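Local atomic coordinates of ribonuclease (Nicotiana glutinosa, PDB entry 1IYB), a protein that probably cleaves RNA as a ribonuclease of the T2 family and binds guanosine-5'-monophosphate in a guanine-binding pocket. Residues D9-F13 with C191-P195; P63-V69 with Q111-F115; H137-Y143 with S201-T207. One frame throughout, in Å; residues are numbered along the deposited sequence.

Contact 1: D9-F13 with C191-P195; sequences DFFYF and CPIFP
F10 and Y12 reach the loop C191-P195 by different torsions: CG of F10 stands between its backbone N and carbonyl carbon (chi1 67°), while CG of Y12 lies opposite its carbonyl carbon (chi1 -86°). Both sit on strand 10-16 of the four-stranded antiparallel sheet of this T2-family ribonuclease. At its start a classic beta bulge sets D9 and F10 against the single N48 of strand 41-48. P192 approaches from the opposite direction and lays its CD over the centre of one face of the F10 ring, 3.8 Å from the centroid, a CH-pi contact. CG2 of I193 approaches the edge of the same ring, 4.2 Å from F10 CZ. C191 SG belongs to a disulfide with C180 of strand 172-182, which ties the loop to the same sheet. It meets the Y12 ring at the edge, 4.0 Å from CE2 of Y12. P195 closes on the phenol end of Y12, with its CD 3.3 Å from Y12 OH. That hydroxyl donates the one hydrogen bond between the two segments. Y12 OH lies 2.6 Å from I193 O and meets it from above the carbonyl plane, 49° out of it.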
loop_
_atom_site.group_PDB
_atom_site.type_symbol
_atom_site.label_atom_id
_atom_site.label_comp_id
_atom_site.label_asym_id
_atom_site.label_seq_id
_atom_site.Cartn_x
_atom_site.Cartn_y
_atom_site.Cartn_z
ATOM N N ASP A 9 -4.008 10.510 12.024
ATOM C CA ASP A 9 -3.658 11.307 13.200
ATOM C C ASP A 9 -2.856 12.578 12.912
ATOM O O ASP A 9 -3.150 13.637 13.464
ATOM C CB ASP A 9 -2.885 10.434 14.191
ATOM C CG ASP A 9 -3.749 9.348 14.809
ATOM O OD1 ASP A 9 -3.261 8.204 14.955
ATOM O OD2 ASP A 9 -4.914 9.648 15.154
ATOM N N PHE A 10 -1.842 12.476 12.056
ATOM C CA PHE A 10 -0.997 13.626 11.735
ATOM C C PHE A 10 -0.455 13.490 10.314
ATOM O O PHE A 10 -0.727 12.497 9.643
ATOM C CB PHE A 10 0.168 13.698 12.732
ATOM C CG PHE A 10 1.139 12.555 12.616
ATOM C CD1 PHE A 10 2.222 12.625 11.741
ATOM C CD2 PHE A 10 0.962 11.395 13.365
ATOM C CE1 PHE A 10 3.112 11.555 11.615
ATOM C CE2 PHE A 10 1.844 10.322 13.246
ATOM C CZ PHE A 10 2.923 10.401 12.369
ATOM N N PHE A 11 0.298 14.487 9.850
ATOM C CA PHE A 11 0.883 14.424 8.509
ATOM C C PHE A 11 2.401 14.420 8.560
ATOM O O PHE A 11 3.007 15.013 9.450
ATOM C CB PHE A 11 0.570 15.655 7.642
ATOM C CG PHE A 11 -0.882 15.927 7.394
ATOM C CD1 PHE A 11 -1.616 16.714 8.276
ATOM C CD2 PHE A 11 -1.484 15.503 6.211
ATOM C CE1 PHE A 11 -2.927 17.087 7.979
ATOM C CE2 PHE A 11 -2.793 15.867 5.904
ATOM C CZ PHE A 11 -3.517 16.663 6.789
ATOM N N TYR A 12 3.003 13.761 7.580
ATOM C CA TYR A 12 4.450 13.799 7.400
ATOM C C TYR A 12 4.583 14.703 6.178
ATOM O O TYR A 12 3.969 14.426 5.143
ATOM C CB TYR A 12 5.034 12.437 7.011
ATOM C CG TYR A 12 5.382 11.496 8.144
ATOM C CD1 TYR A 12 5.024 10.153 8.073
ATOM C CD2 TYR A 12 6.092 11.930 9.264
ATOM C CE1 TYR A 12 5.354 9.260 9.083
ATOM C CE2 TYR A 12 6.431 11.038 10.291
ATOM C CZ TYR A 12 6.054 9.704 10.188
ATOM O OH TYR A 12 6.357 8.803 11.184
ATOM N N PHE A 13 5.328 15.800 6.289
ATOM C CA PHE A 13 5.563 16.646 5.121
ATOM C C PHE A 13 6.940 16.171 4.677
ATOM O O PHE A 13 7.935 16.382 5.376
ATOM C CB PHE A 13 5.590 18.134 5.484
ATOM C CG PHE A 13 5.987 19.023 4.337
ATOM C CD1 PHE A 13 5.297 18.977 3.126
ATOM C CD2 PHE A 13 7.068 19.887 4.457
ATOM C CE1 PHE A 13 5.683 19.781 2.049
ATOM C CE2 PHE A 13 7.459 20.694 3.385
ATOM C CZ PHE A 13 6.768 20.641 2.183
ATOM N N CYS A 191 7.017 14.775 15.905
ATOM C CA CYS A 191 6.529 13.526 15.339
ATOM C C CYS A 191 6.260 12.486 16.422
ATOM O O CYS A 191 7.134 12.185 17.228
ATOM C CB CYS A 191 7.549 12.956 14.362
ATOM S SG CYS A 191 7.792 13.879 12.809
ATOM N N PRO A 192 5.040 11.922 16.451
ATOM C CA PRO A 192 4.689 10.909 17.451
ATOM C C PRO A 192 5.505 9.634 17.236
ATOM O O PRO A 192 5.689 8.835 18.156
ATOM C CB PRO A 192 3.197 10.680 17.204
ATOM C CG PRO A 192 2.734 11.991 16.646
ATOM C CD PRO A 192 3.848 12.338 15.691
ATOM N N ILE A 193 5.987 9.454 16.011
ATOM C CA ILE A 193 6.775 8.281 15.646
ATOM C C ILE A 193 7.561 8.574 14.368
ATOM O O ILE A 193 7.135 9.389 13.545
ATOM C CB ILE A 193 5.854 7.044 15.433
ATOM C CG1 ILE A 193 6.697 5.782 15.242
ATOM C CG2 ILE A 193 4.934 7.271 14.233
ATOM C CD1 ILE A 193 5.870 4.501 15.209
ATOM N N PHE A 194 8.710 7.920 14.221
ATOM C CA PHE A 194 9.579 8.094 13.057
ATOM C C PHE A 194 9.780 6.770 12.324
ATOM O O PHE A 194 9.929 5.725 12.951
ATOM C CB PHE A 194 10.959 8.604 13.488
ATOM C CG PHE A 194 10.975 10.033 13.950
ATOM C CD1 PHE A 194 10.810 11.073 13.043
ATOM C CD2 PHE A 194 11.193 10.340 15.290
ATOM C CE1 PHE A 194 10.865 12.402 13.461
ATOM C CE2 PHE A 194 11.249 11.666 15.719
ATOM C CZ PHE A 194 11.085 12.699 14.801
ATOM N N PRO A 195 9.789 6.799 10.984
ATOM C CA PRO A 195 9.991 5.556 10.232
ATOM C C PRO A 195 11.475 5.182 10.276
ATOM O O PRO A 195 12.308 5.988 10.696
ATOM C CB PRO A 195 9.547 5.929 8.816
ATOM C CG PRO A 195 8.600 7.081 9.032
ATOM C CD PRO A 195 9.309 7.870 10.098
#

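Contact 2: P63-V69 with Q111-F115; sequences PYDQSQV and QHGYF
The first turn of helix 111-124 is gripped here by the loop P63-V69, which takes on 3-10 form from Q66. Q111 carries most of the contact. Its side chain is extended beyond CG and lays its amide along the loop backbone. OE1 of Q111 accepts from D65 N at 2.8 Å; the donor lies in the carbonyl plane, on a lone pair, and the bond is nearly straight (163°). NE2 of Q111 donates to P63 O at 3.0 Å, less straight and from above that carbonyl's plane. Two bonds to the backbone thus fix the rotation of the amide. The loop is shaped by an Asx turn: D65 OD2 takes both N and OG of S67 from one face of its carboxylate. Past this turn the chain meets the helix again at H112, whose ND1 makes a weak bond to Q68 O at the ring edge, 3.4 Å away. Apolar packing adds to this. CG1 of the buried V69 rests 3.7 Å from H112 CA and 3.9 Å from F115 CD1. Y64 brings its CE1 to 3.8 Å from F115 CZ, the two ring planes 60° apart. W80 meets the F115 ring as well, and Y64 also touches W94 of helix 91-102.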
loop_
_atom_site.group_PDB
_atom_site.type_symbol
_atom_site.label_atom_id
_atom_site.label_comp_id
_atom_site.label_asym_id
_atom_site.label_seq_id
_atom_site.Cartn_x
_atom_site.Cartn_y
_atom_site.Cartn_z
ATOM N N PRO A 63 -10.933 11.660 -8.002
ATOM C CA PRO A 63 -9.738 11.650 -8.849
ATOM C C PRO A 63 -9.069 13.017 -8.946
ATOM O O PRO A 63 -9.714 14.048 -8.778
ATOM C CB PRO A 63 -10.279 11.168 -10.193
ATOM C CG PRO A 63 -11.648 11.741 -10.213
ATOM C CD PRO A 63 -12.151 11.470 -8.810
ATOM N N TYR A 64 -7.763 13.011 -9.201
ATOM C CA TYR A 64 -7.006 14.248 -9.346
ATOM C C TYR A 64 -7.630 15.075 -10.471
ATOM O O TYR A 64 -7.968 14.539 -11.530
ATOM C CB TYR A 64 -5.549 13.921 -9.685
ATOM C CG TYR A 64 -4.681 15.122 -9.986
ATOM C CD1 TYR A 64 -4.376 16.061 -8.998
ATOM C CD2 TYR A 64 -4.147 15.311 -11.261
ATOM C CE1 TYR A 64 -3.557 17.157 -9.273
ATOM C CE2 TYR A 64 -3.328 16.402 -11.545
ATOM C CZ TYR A 64 -3.036 17.318 -10.549
ATOM O OH TYR A 64 -2.212 18.388 -10.822
ATOM N N ASP A 65 -7.785 16.373 -10.228
ATOM C CA ASP A 65 -8.365 17.298 -11.205
ATOM C C ASP A 65 -7.467 18.533 -11.255
ATOM O O ASP A 65 -7.644 19.471 -10.478
ATOM C CB ASP A 65 -9.779 17.695 -10.766
ATOM C CG ASP A 65 -10.473 18.602 -11.766
ATOM O OD1 ASP A 65 -11.614 19.029 -11.481
ATOM O OD2 ASP A 65 -9.885 18.886 -12.831
ATOM N N GLN A 66 -6.505 18.534 -12.174
ATOM C CA GLN A 66 -5.572 19.648 -12.266
ATOM C C GLN A 66 -6.221 21.019 -12.447
ATOM O O GLN A 66 -5.641 22.032 -12.066
ATOM C CB GLN A 66 -4.539 19.392 -13.370
ATOM C CG GLN A 66 -3.455 20.464 -13.453
ATOM C CD GLN A 66 -2.139 19.951 -14.016
ATOM O OE1 GLN A 66 -1.480 20.637 -14.801
ATOM N NE2 GLN A 66 -1.740 18.754 -13.604
ATOM N N SER A 67 -7.427 21.065 -13.006
ATOM C CA SER A 67 -8.092 22.351 -13.194
ATOM C C SER A 67 -8.375 23.040 -11.854
ATOM O O SER A 67 -8.461 24.266 -11.786
ATOM C CB SER A 67 -9.399 22.178 -13.976
ATOM O OG SER A 67 -10.372 21.487 -13.214
ATOM N N GLN A 68 -8.504 22.251 -10.788
ATOM C CA GLN A 68 -8.776 22.795 -9.459
ATOM C C GLN A 68 -7.555 23.449 -8.817
ATOM O O GLN A 68 -7.680 24.120 -7.796
ATOM C CB GLN A 68 -9.314 21.699 -8.529
ATOM C CG GLN A 68 -10.559 21.003 -9.059
ATOM C CD GLN A 68 -11.217 20.101 -8.033
ATOM O OE1 GLN A 68 -12.040 19.251 -8.378
ATOM N NE2 GLN A 68 -10.869 20.288 -6.766
ATOM N N VAL A 69 -6.381 23.255 -9.408
ATOM C CA VAL A 69 -5.157 23.845 -8.869
ATOM C C VAL A 69 -4.361 24.591 -9.938
ATOM O O VAL A 69 -3.156 24.798 -9.794
ATOM C CB VAL A 69 -4.240 22.768 -8.243
ATOM C CG1 VAL A 69 -4.950 22.094 -7.077
ATOM C CG2 VAL A 69 -3.848 21.745 -9.289
ATOM N N GLN A 111 -8.617 19.492 -2.963
ATOM C CA GLN A 111 -7.402 19.488 -3.771
ATOM C C GLN A 111 -6.608 20.786 -3.740
ATOM O O GLN A 111 -5.390 20.766 -3.535
ATOM C CB GLN A 111 -7.723 19.077 -5.206
ATOM C CG GLN A 111 -8.114 17.611 -5.279
ATOM C CD GLN A 111 -8.310 17.108 -6.687
ATOM O OE1 GLN A 111 -7.491 17.361 -7.571
ATOM N NE2 GLN A 111 -9.396 16.370 -6.904
ATOM N N HIS A 112 -7.284 21.914 -3.926
ATOM C CA HIS A 112 -6.582 23.192 -3.903
ATOM C C HIS A 112 -5.914 23.417 -2.547
ATOM O O HIS A 112 -4.765 23.851 -2.479
ATOM C CB HIS A 112 -7.537 24.350 -4.188
ATOM C CG HIS A 112 -6.850 25.677 -4.272
ATOM N ND1 HIS A 112 -6.322 26.171 -5.445
ATOM C CD2 HIS A 112 -6.550 26.585 -3.313
ATOM C CE1 HIS A 112 -5.726 27.325 -5.205
ATOM N NE2 HIS A 112 -5.850 27.599 -3.918
ATOM N N GLY A 113 -6.640 23.123 -1.470
ATOM C CA GLY A 113 -6.098 23.305 -0.134
ATOM C C GLY A 113 -4.921 22.399 0.181
ATOM O O GLY A 113 -3.993 22.797 0.886
ATOM N N TYR A 114 -4.966 21.176 -0.339
ATOM C CA TYR A 114 -3.908 20.193 -0.128
ATOM C C TYR A 114 -2.605 20.657 -0.776
ATOM O O TYR A 114 -1.563 20.730 -0.122
ATOM C CB TYR A 114 -4.324 18.842 -0.722
ATOM C CG TYR A 114 -3.266 17.762 -0.630
ATOM C CD1 TYR A 114 -3.046 17.071 0.563
ATOM C CD2 TYR A 114 -2.474 17.442 -1.735
ATOM C CE1 TYR A 114 -2.058 16.083 0.652
ATOM C CE2 TYR A 114 -1.486 16.462 -1.656
ATOM C CZ TYR A 114 -1.284 15.787 -0.461
ATOM O OH TYR A 114 -0.301 14.825 -0.389
ATOM N N PHE A 115 -2.659 20.954 -2.071
ATOM C CA PHE A 115 -1.467 21.402 -2.773
ATOM C C PHE A 115 -0.974 22.745 -2.253
ATOM O O PHE A 115 0.233 22.967 -2.165
ATOM C CB PHE A 115 -1.724 21.443 -4.281
ATOM C CG PHE A 115 -1.779 20.079 -4.906
ATOM C CD1 PHE A 115 -2.992 19.413 -5.072
ATOM C CD2 PHE A 115 -0.603 19.424 -5.257
ATOM C CE1 PHE A 115 -3.028 18.107 -5.580
ATOM C CE2 PHE A 115 -0.627 18.125 -5.761
ATOM C CZ PHE A 115 -1.842 17.466 -5.922
#

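Contact 3: H137-Y143 with S201-T207; sequences HPDGGFY and SSIEFPT. Unlike the reference sequence in segment 137-143: H137 (reference Asn).
F205 lies under P138, with CB of the proline over the centre of the aromatic ring. That CB is 3.7 Å from the F205 centroid and 7° off the normal, a CH-pi contact. CG of F205 is anti to its backbone N (chi1 -168°), which carries the ring beneath the H137-P138 peptide; H137 O is 3.3 Å from F205 CD2. Beyond the two segments, F205 meets W17 edge-to-face and touches L131 of helix 127-133. Y143 adds its CE1, 3.8 Å from F205 CB. With an alanine here, P138 would lose the ring it covers, and a gap is likely to open toward L131 and W17. The backbones pair as antiparallel strands, 142-144 with 202-204, and E204 also bonds through its backbone to S172 and L174. Y143 and I203 are the hydrogen-bonded pair, with N to O bonds of 2.8 Å from Y143 N to I203 O and the same from I203 N to Y143 O. F142 and E204 are the non-hydrogen-bonded pair. On their face E204 CB sits over the F142 ring, offset toward its rim. The pairing continues into the turn. F205 N donates to G141 O almost straight along the C=O, and G140 N donates to F205 O at 2.9 Å. The turn itself is compact: P138 centres an inverse gamma turn, and D139 OD1 accepts from G141 N as an Asx turn. G140 has backbone angles (phi 80°) at which a CB would collide with the carbonyl O of D139. T207 CG2 packs 3.1 Å from P138 O, while a water bridges G140 O to E204 OE2.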
loop_
_atom_site.group_PDB
_atom_site.type_symbol
_atom_site.label_atom_id
_atom_site.label_comp_id
_atom_site.label_asym_id
_atom_site.label_seq_id
_atom_site.Cartn_x
_atom_site.Cartn_y
_atom_site.Cartn_z
ATOM N N HIS A 137 26.650 21.557 3.363
ATOM C CA HIS A 137 26.348 21.783 1.954
ATOM C C HIS A 137 26.340 20.525 1.101
ATOM O O HIS A 137 26.992 19.529 1.421
ATOM C CB HIS A 137 27.352 22.768 1.345
ATOM C CG HIS A 137 27.638 23.956 2.206
ATOM N ND1 HIS A 137 28.671 23.982 3.118
ATOM C CD2 HIS A 137 27.018 25.155 2.306
ATOM C CE1 HIS A 137 28.677 25.146 3.743
ATOM N NE2 HIS A 137 27.684 25.877 3.270
ATOM N N PRO A 138 25.584 20.557 -0.009
ATOM C CA PRO A 138 25.485 19.423 -0.930
ATOM C C PRO A 138 26.701 19.424 -1.852
ATOM O O PRO A 138 26.592 19.675 -3.055
ATOM C CB PRO A 138 24.182 19.704 -1.671
ATOM C CG PRO A 138 24.177 21.193 -1.761
ATOM C CD PRO A 138 24.629 21.619 -0.376
ATOM N N ASP A 139 27.861 19.148 -1.263
ATOM C CA ASP A 139 29.126 19.128 -1.989
ATOM C C ASP A 139 29.772 17.747 -2.022
ATOM O O ASP A 139 30.976 17.626 -2.257
ATOM C CB ASP A 139 30.102 20.116 -1.347
ATOM C CG ASP A 139 30.208 19.936 0.160
ATOM O OD1 ASP A 139 30.014 18.800 0.645
ATOM O OD2 ASP A 139 30.495 20.931 0.859
ATOM N N GLY A 140 28.980 16.708 -1.786
ATOM C CA GLY A 140 29.518 15.361 -1.793
ATOM C C GLY A 140 30.227 14.998 -0.502
ATOM O O GLY A 140 30.724 13.883 -0.353
ATOM N N GLY A 141 30.275 15.939 0.438
ATOM C CA GLY A 141 30.930 15.680 1.707
ATOM C C GLY A 141 30.077 14.833 2.632
ATOM O O GLY A 141 28.904 14.568 2.341
ATOM N N PHE A 142 30.660 14.391 3.741
ATOM C CA PHE A 142 29.933 13.585 4.711
ATOM C C PHE A 142 29.655 14.375 5.979
ATOM O O PHE A 142 30.495 15.148 6.445
ATOM C CB PHE A 142 30.707 12.305 5.040
ATOM C CG PHE A 142 30.683 11.291 3.934
ATOM C CD1 PHE A 142 31.354 11.529 2.738
ATOM C CD2 PHE A 142 29.961 10.110 4.075
ATOM C CE1 PHE A 142 31.305 10.605 1.697
ATOM C CE2 PHE A 142 29.907 9.180 3.041
ATOM C CZ PHE A 142 30.580 9.427 1.849
ATOM N N TYR A 143 28.461 14.184 6.526
ATOM C CA TYR A 143 28.042 14.885 7.728
ATOM C C TYR A 143 27.398 13.911 8.697
ATOM O O TYR A 143 26.850 12.889 8.286
ATOM C CB TYR A 143 27.043 15.989 7.366
ATOM C CG TYR A 143 27.556 16.946 6.314
ATOM C CD1 TYR A 143 27.464 16.641 4.955
ATOM C CD2 TYR A 143 28.179 18.135 6.680
ATOM C CE1 TYR A 143 27.986 17.500 3.984
ATOM C CE2 TYR A 143 28.704 18.998 5.721
ATOM C CZ TYR A 143 28.605 18.677 4.379
ATOM O OH TYR A 143 29.130 19.529 3.436
ATOM N N SER A 201 25.853 6.597 10.880
ATOM C CA SER A 201 26.178 7.696 11.785
ATOM C C SER A 201 26.602 8.934 10.992
ATOM O O SER A 201 26.336 10.066 11.399
ATOM C CB SER A 201 27.298 7.277 12.743
ATOM O OG SER A 201 28.450 6.862 12.029
ATOM N N SER A 202 27.272 8.706 9.865
ATOM C CA SER A 202 27.713 9.788 8.992
ATOM C C SER A 202 27.203 9.477 7.589
ATOM O O SER A 202 27.318 8.341 7.118
ATOM C CB SER A 202 29.242 9.894 8.982
ATOM O OG SER A 202 29.831 8.747 8.400
ATOM N N ILE A 203 26.640 10.482 6.927
ATOM C CA ILE A 203 26.090 10.297 5.588
ATOM C C ILE A 203 26.507 11.370 4.592
ATOM O O ILE A 203 26.802 12.505 4.964
ATOM C CB ILE A 203 24.547 10.249 5.629
ATOM C CG1 ILE A 203 24.001 11.553 6.218
ATOM C CG2 ILE A 203 24.088 9.050 6.448
ATOM C CD1 ILE A 203 22.477 11.612 6.300
ATOM N N GLU A 204 26.513 10.999 3.315
ATOM C CA GLU A 204 26.887 11.918 2.249
ATOM C C GLU A 204 25.728 12.817 1.831
ATOM O O GLU A 204 24.568 12.415 1.879
ATOM C CB GLU A 204 27.368 11.135 1.020
ATOM C CG GLU A 204 27.513 12.002 -0.226
ATOM C CD GLU A 204 27.716 11.198 -1.498
ATOM O OE1 GLU A 204 26.952 10.235 -1.734
ATOM O OE2 GLU A 204 28.635 11.541 -2.272
ATOM N N PHE A 205 26.058 14.040 1.430
ATOM C CA PHE A 205 25.078 15.012 0.951
ATOM C C PHE A 205 25.612 15.303 -0.454
ATOM O O PHE A 205 26.345 16.270 -0.666
ATOM C CB PHE A 205 25.106 16.271 1.833
ATOM C CG PHE A 205 23.950 17.224 1.602
ATOM C CD1 PHE A 205 22.876 16.876 0.785
ATOM C CD2 PHE A 205 23.935 18.467 2.227
ATOM C CE1 PHE A 205 21.805 17.759 0.595
ATOM C CE2 PHE A 205 22.873 19.357 2.046
ATOM C CZ PHE A 205 21.806 19.000 1.227
ATOM N N PRO A 206 25.249 14.453 -1.430
ATOM C CA PRO A 206 25.690 14.581 -2.823
ATOM C C PRO A 206 25.296 15.848 -3.562
ATOM O O PRO A 206 24.230 16.414 -3.340
ATOM C CB PRO A 206 25.111 13.331 -3.480
ATOM C CG PRO A 206 23.833 13.146 -2.750
ATOM C CD PRO A 206 24.245 13.380 -1.304
ATOM N N THR A 207 26.178 16.288 -4.449
ATOM C CA THR A 207 25.918 17.473 -5.248
ATOM C C THR A 207 24.850 17.091 -6.265
ATOM O O THR A 207 24.646 15.911 -6.540
ATOM C CB THR A 207 27.168 17.903 -6.036
ATOM O OG1 THR A 207 27.483 16.892 -7.002
ATOM C CG2 THR A 207 28.355 18.079 -5.106
HETATM O O HOH W 1 30.951 12.775 -2.916
#

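How the contacts relate
Contacts 1 and 3 both join late parts of the chain to earlier ones and cross along the sequence. Contact 2 is nested inside the span closed by contact 1. Contacts 2 and 3 lie on opposite sides of the chain's centre, about 36 Å apart between centres. Contact 1 is nearest to it, at about 12 Å between centres against 18 and 19 Å, and packs a loop on strand 10-16 of the four-stranded sheet. Each mixes buried residues (F10, Y12; V69, Q111, F115; I203, F205, P206) with exposed ones. Contact 1 rests mainly on ring packing, contact 2 on a side-chain amide, contact 3 on backbone pairing between strands. Strand 172-182 adjoins both contact 1 and contact 3.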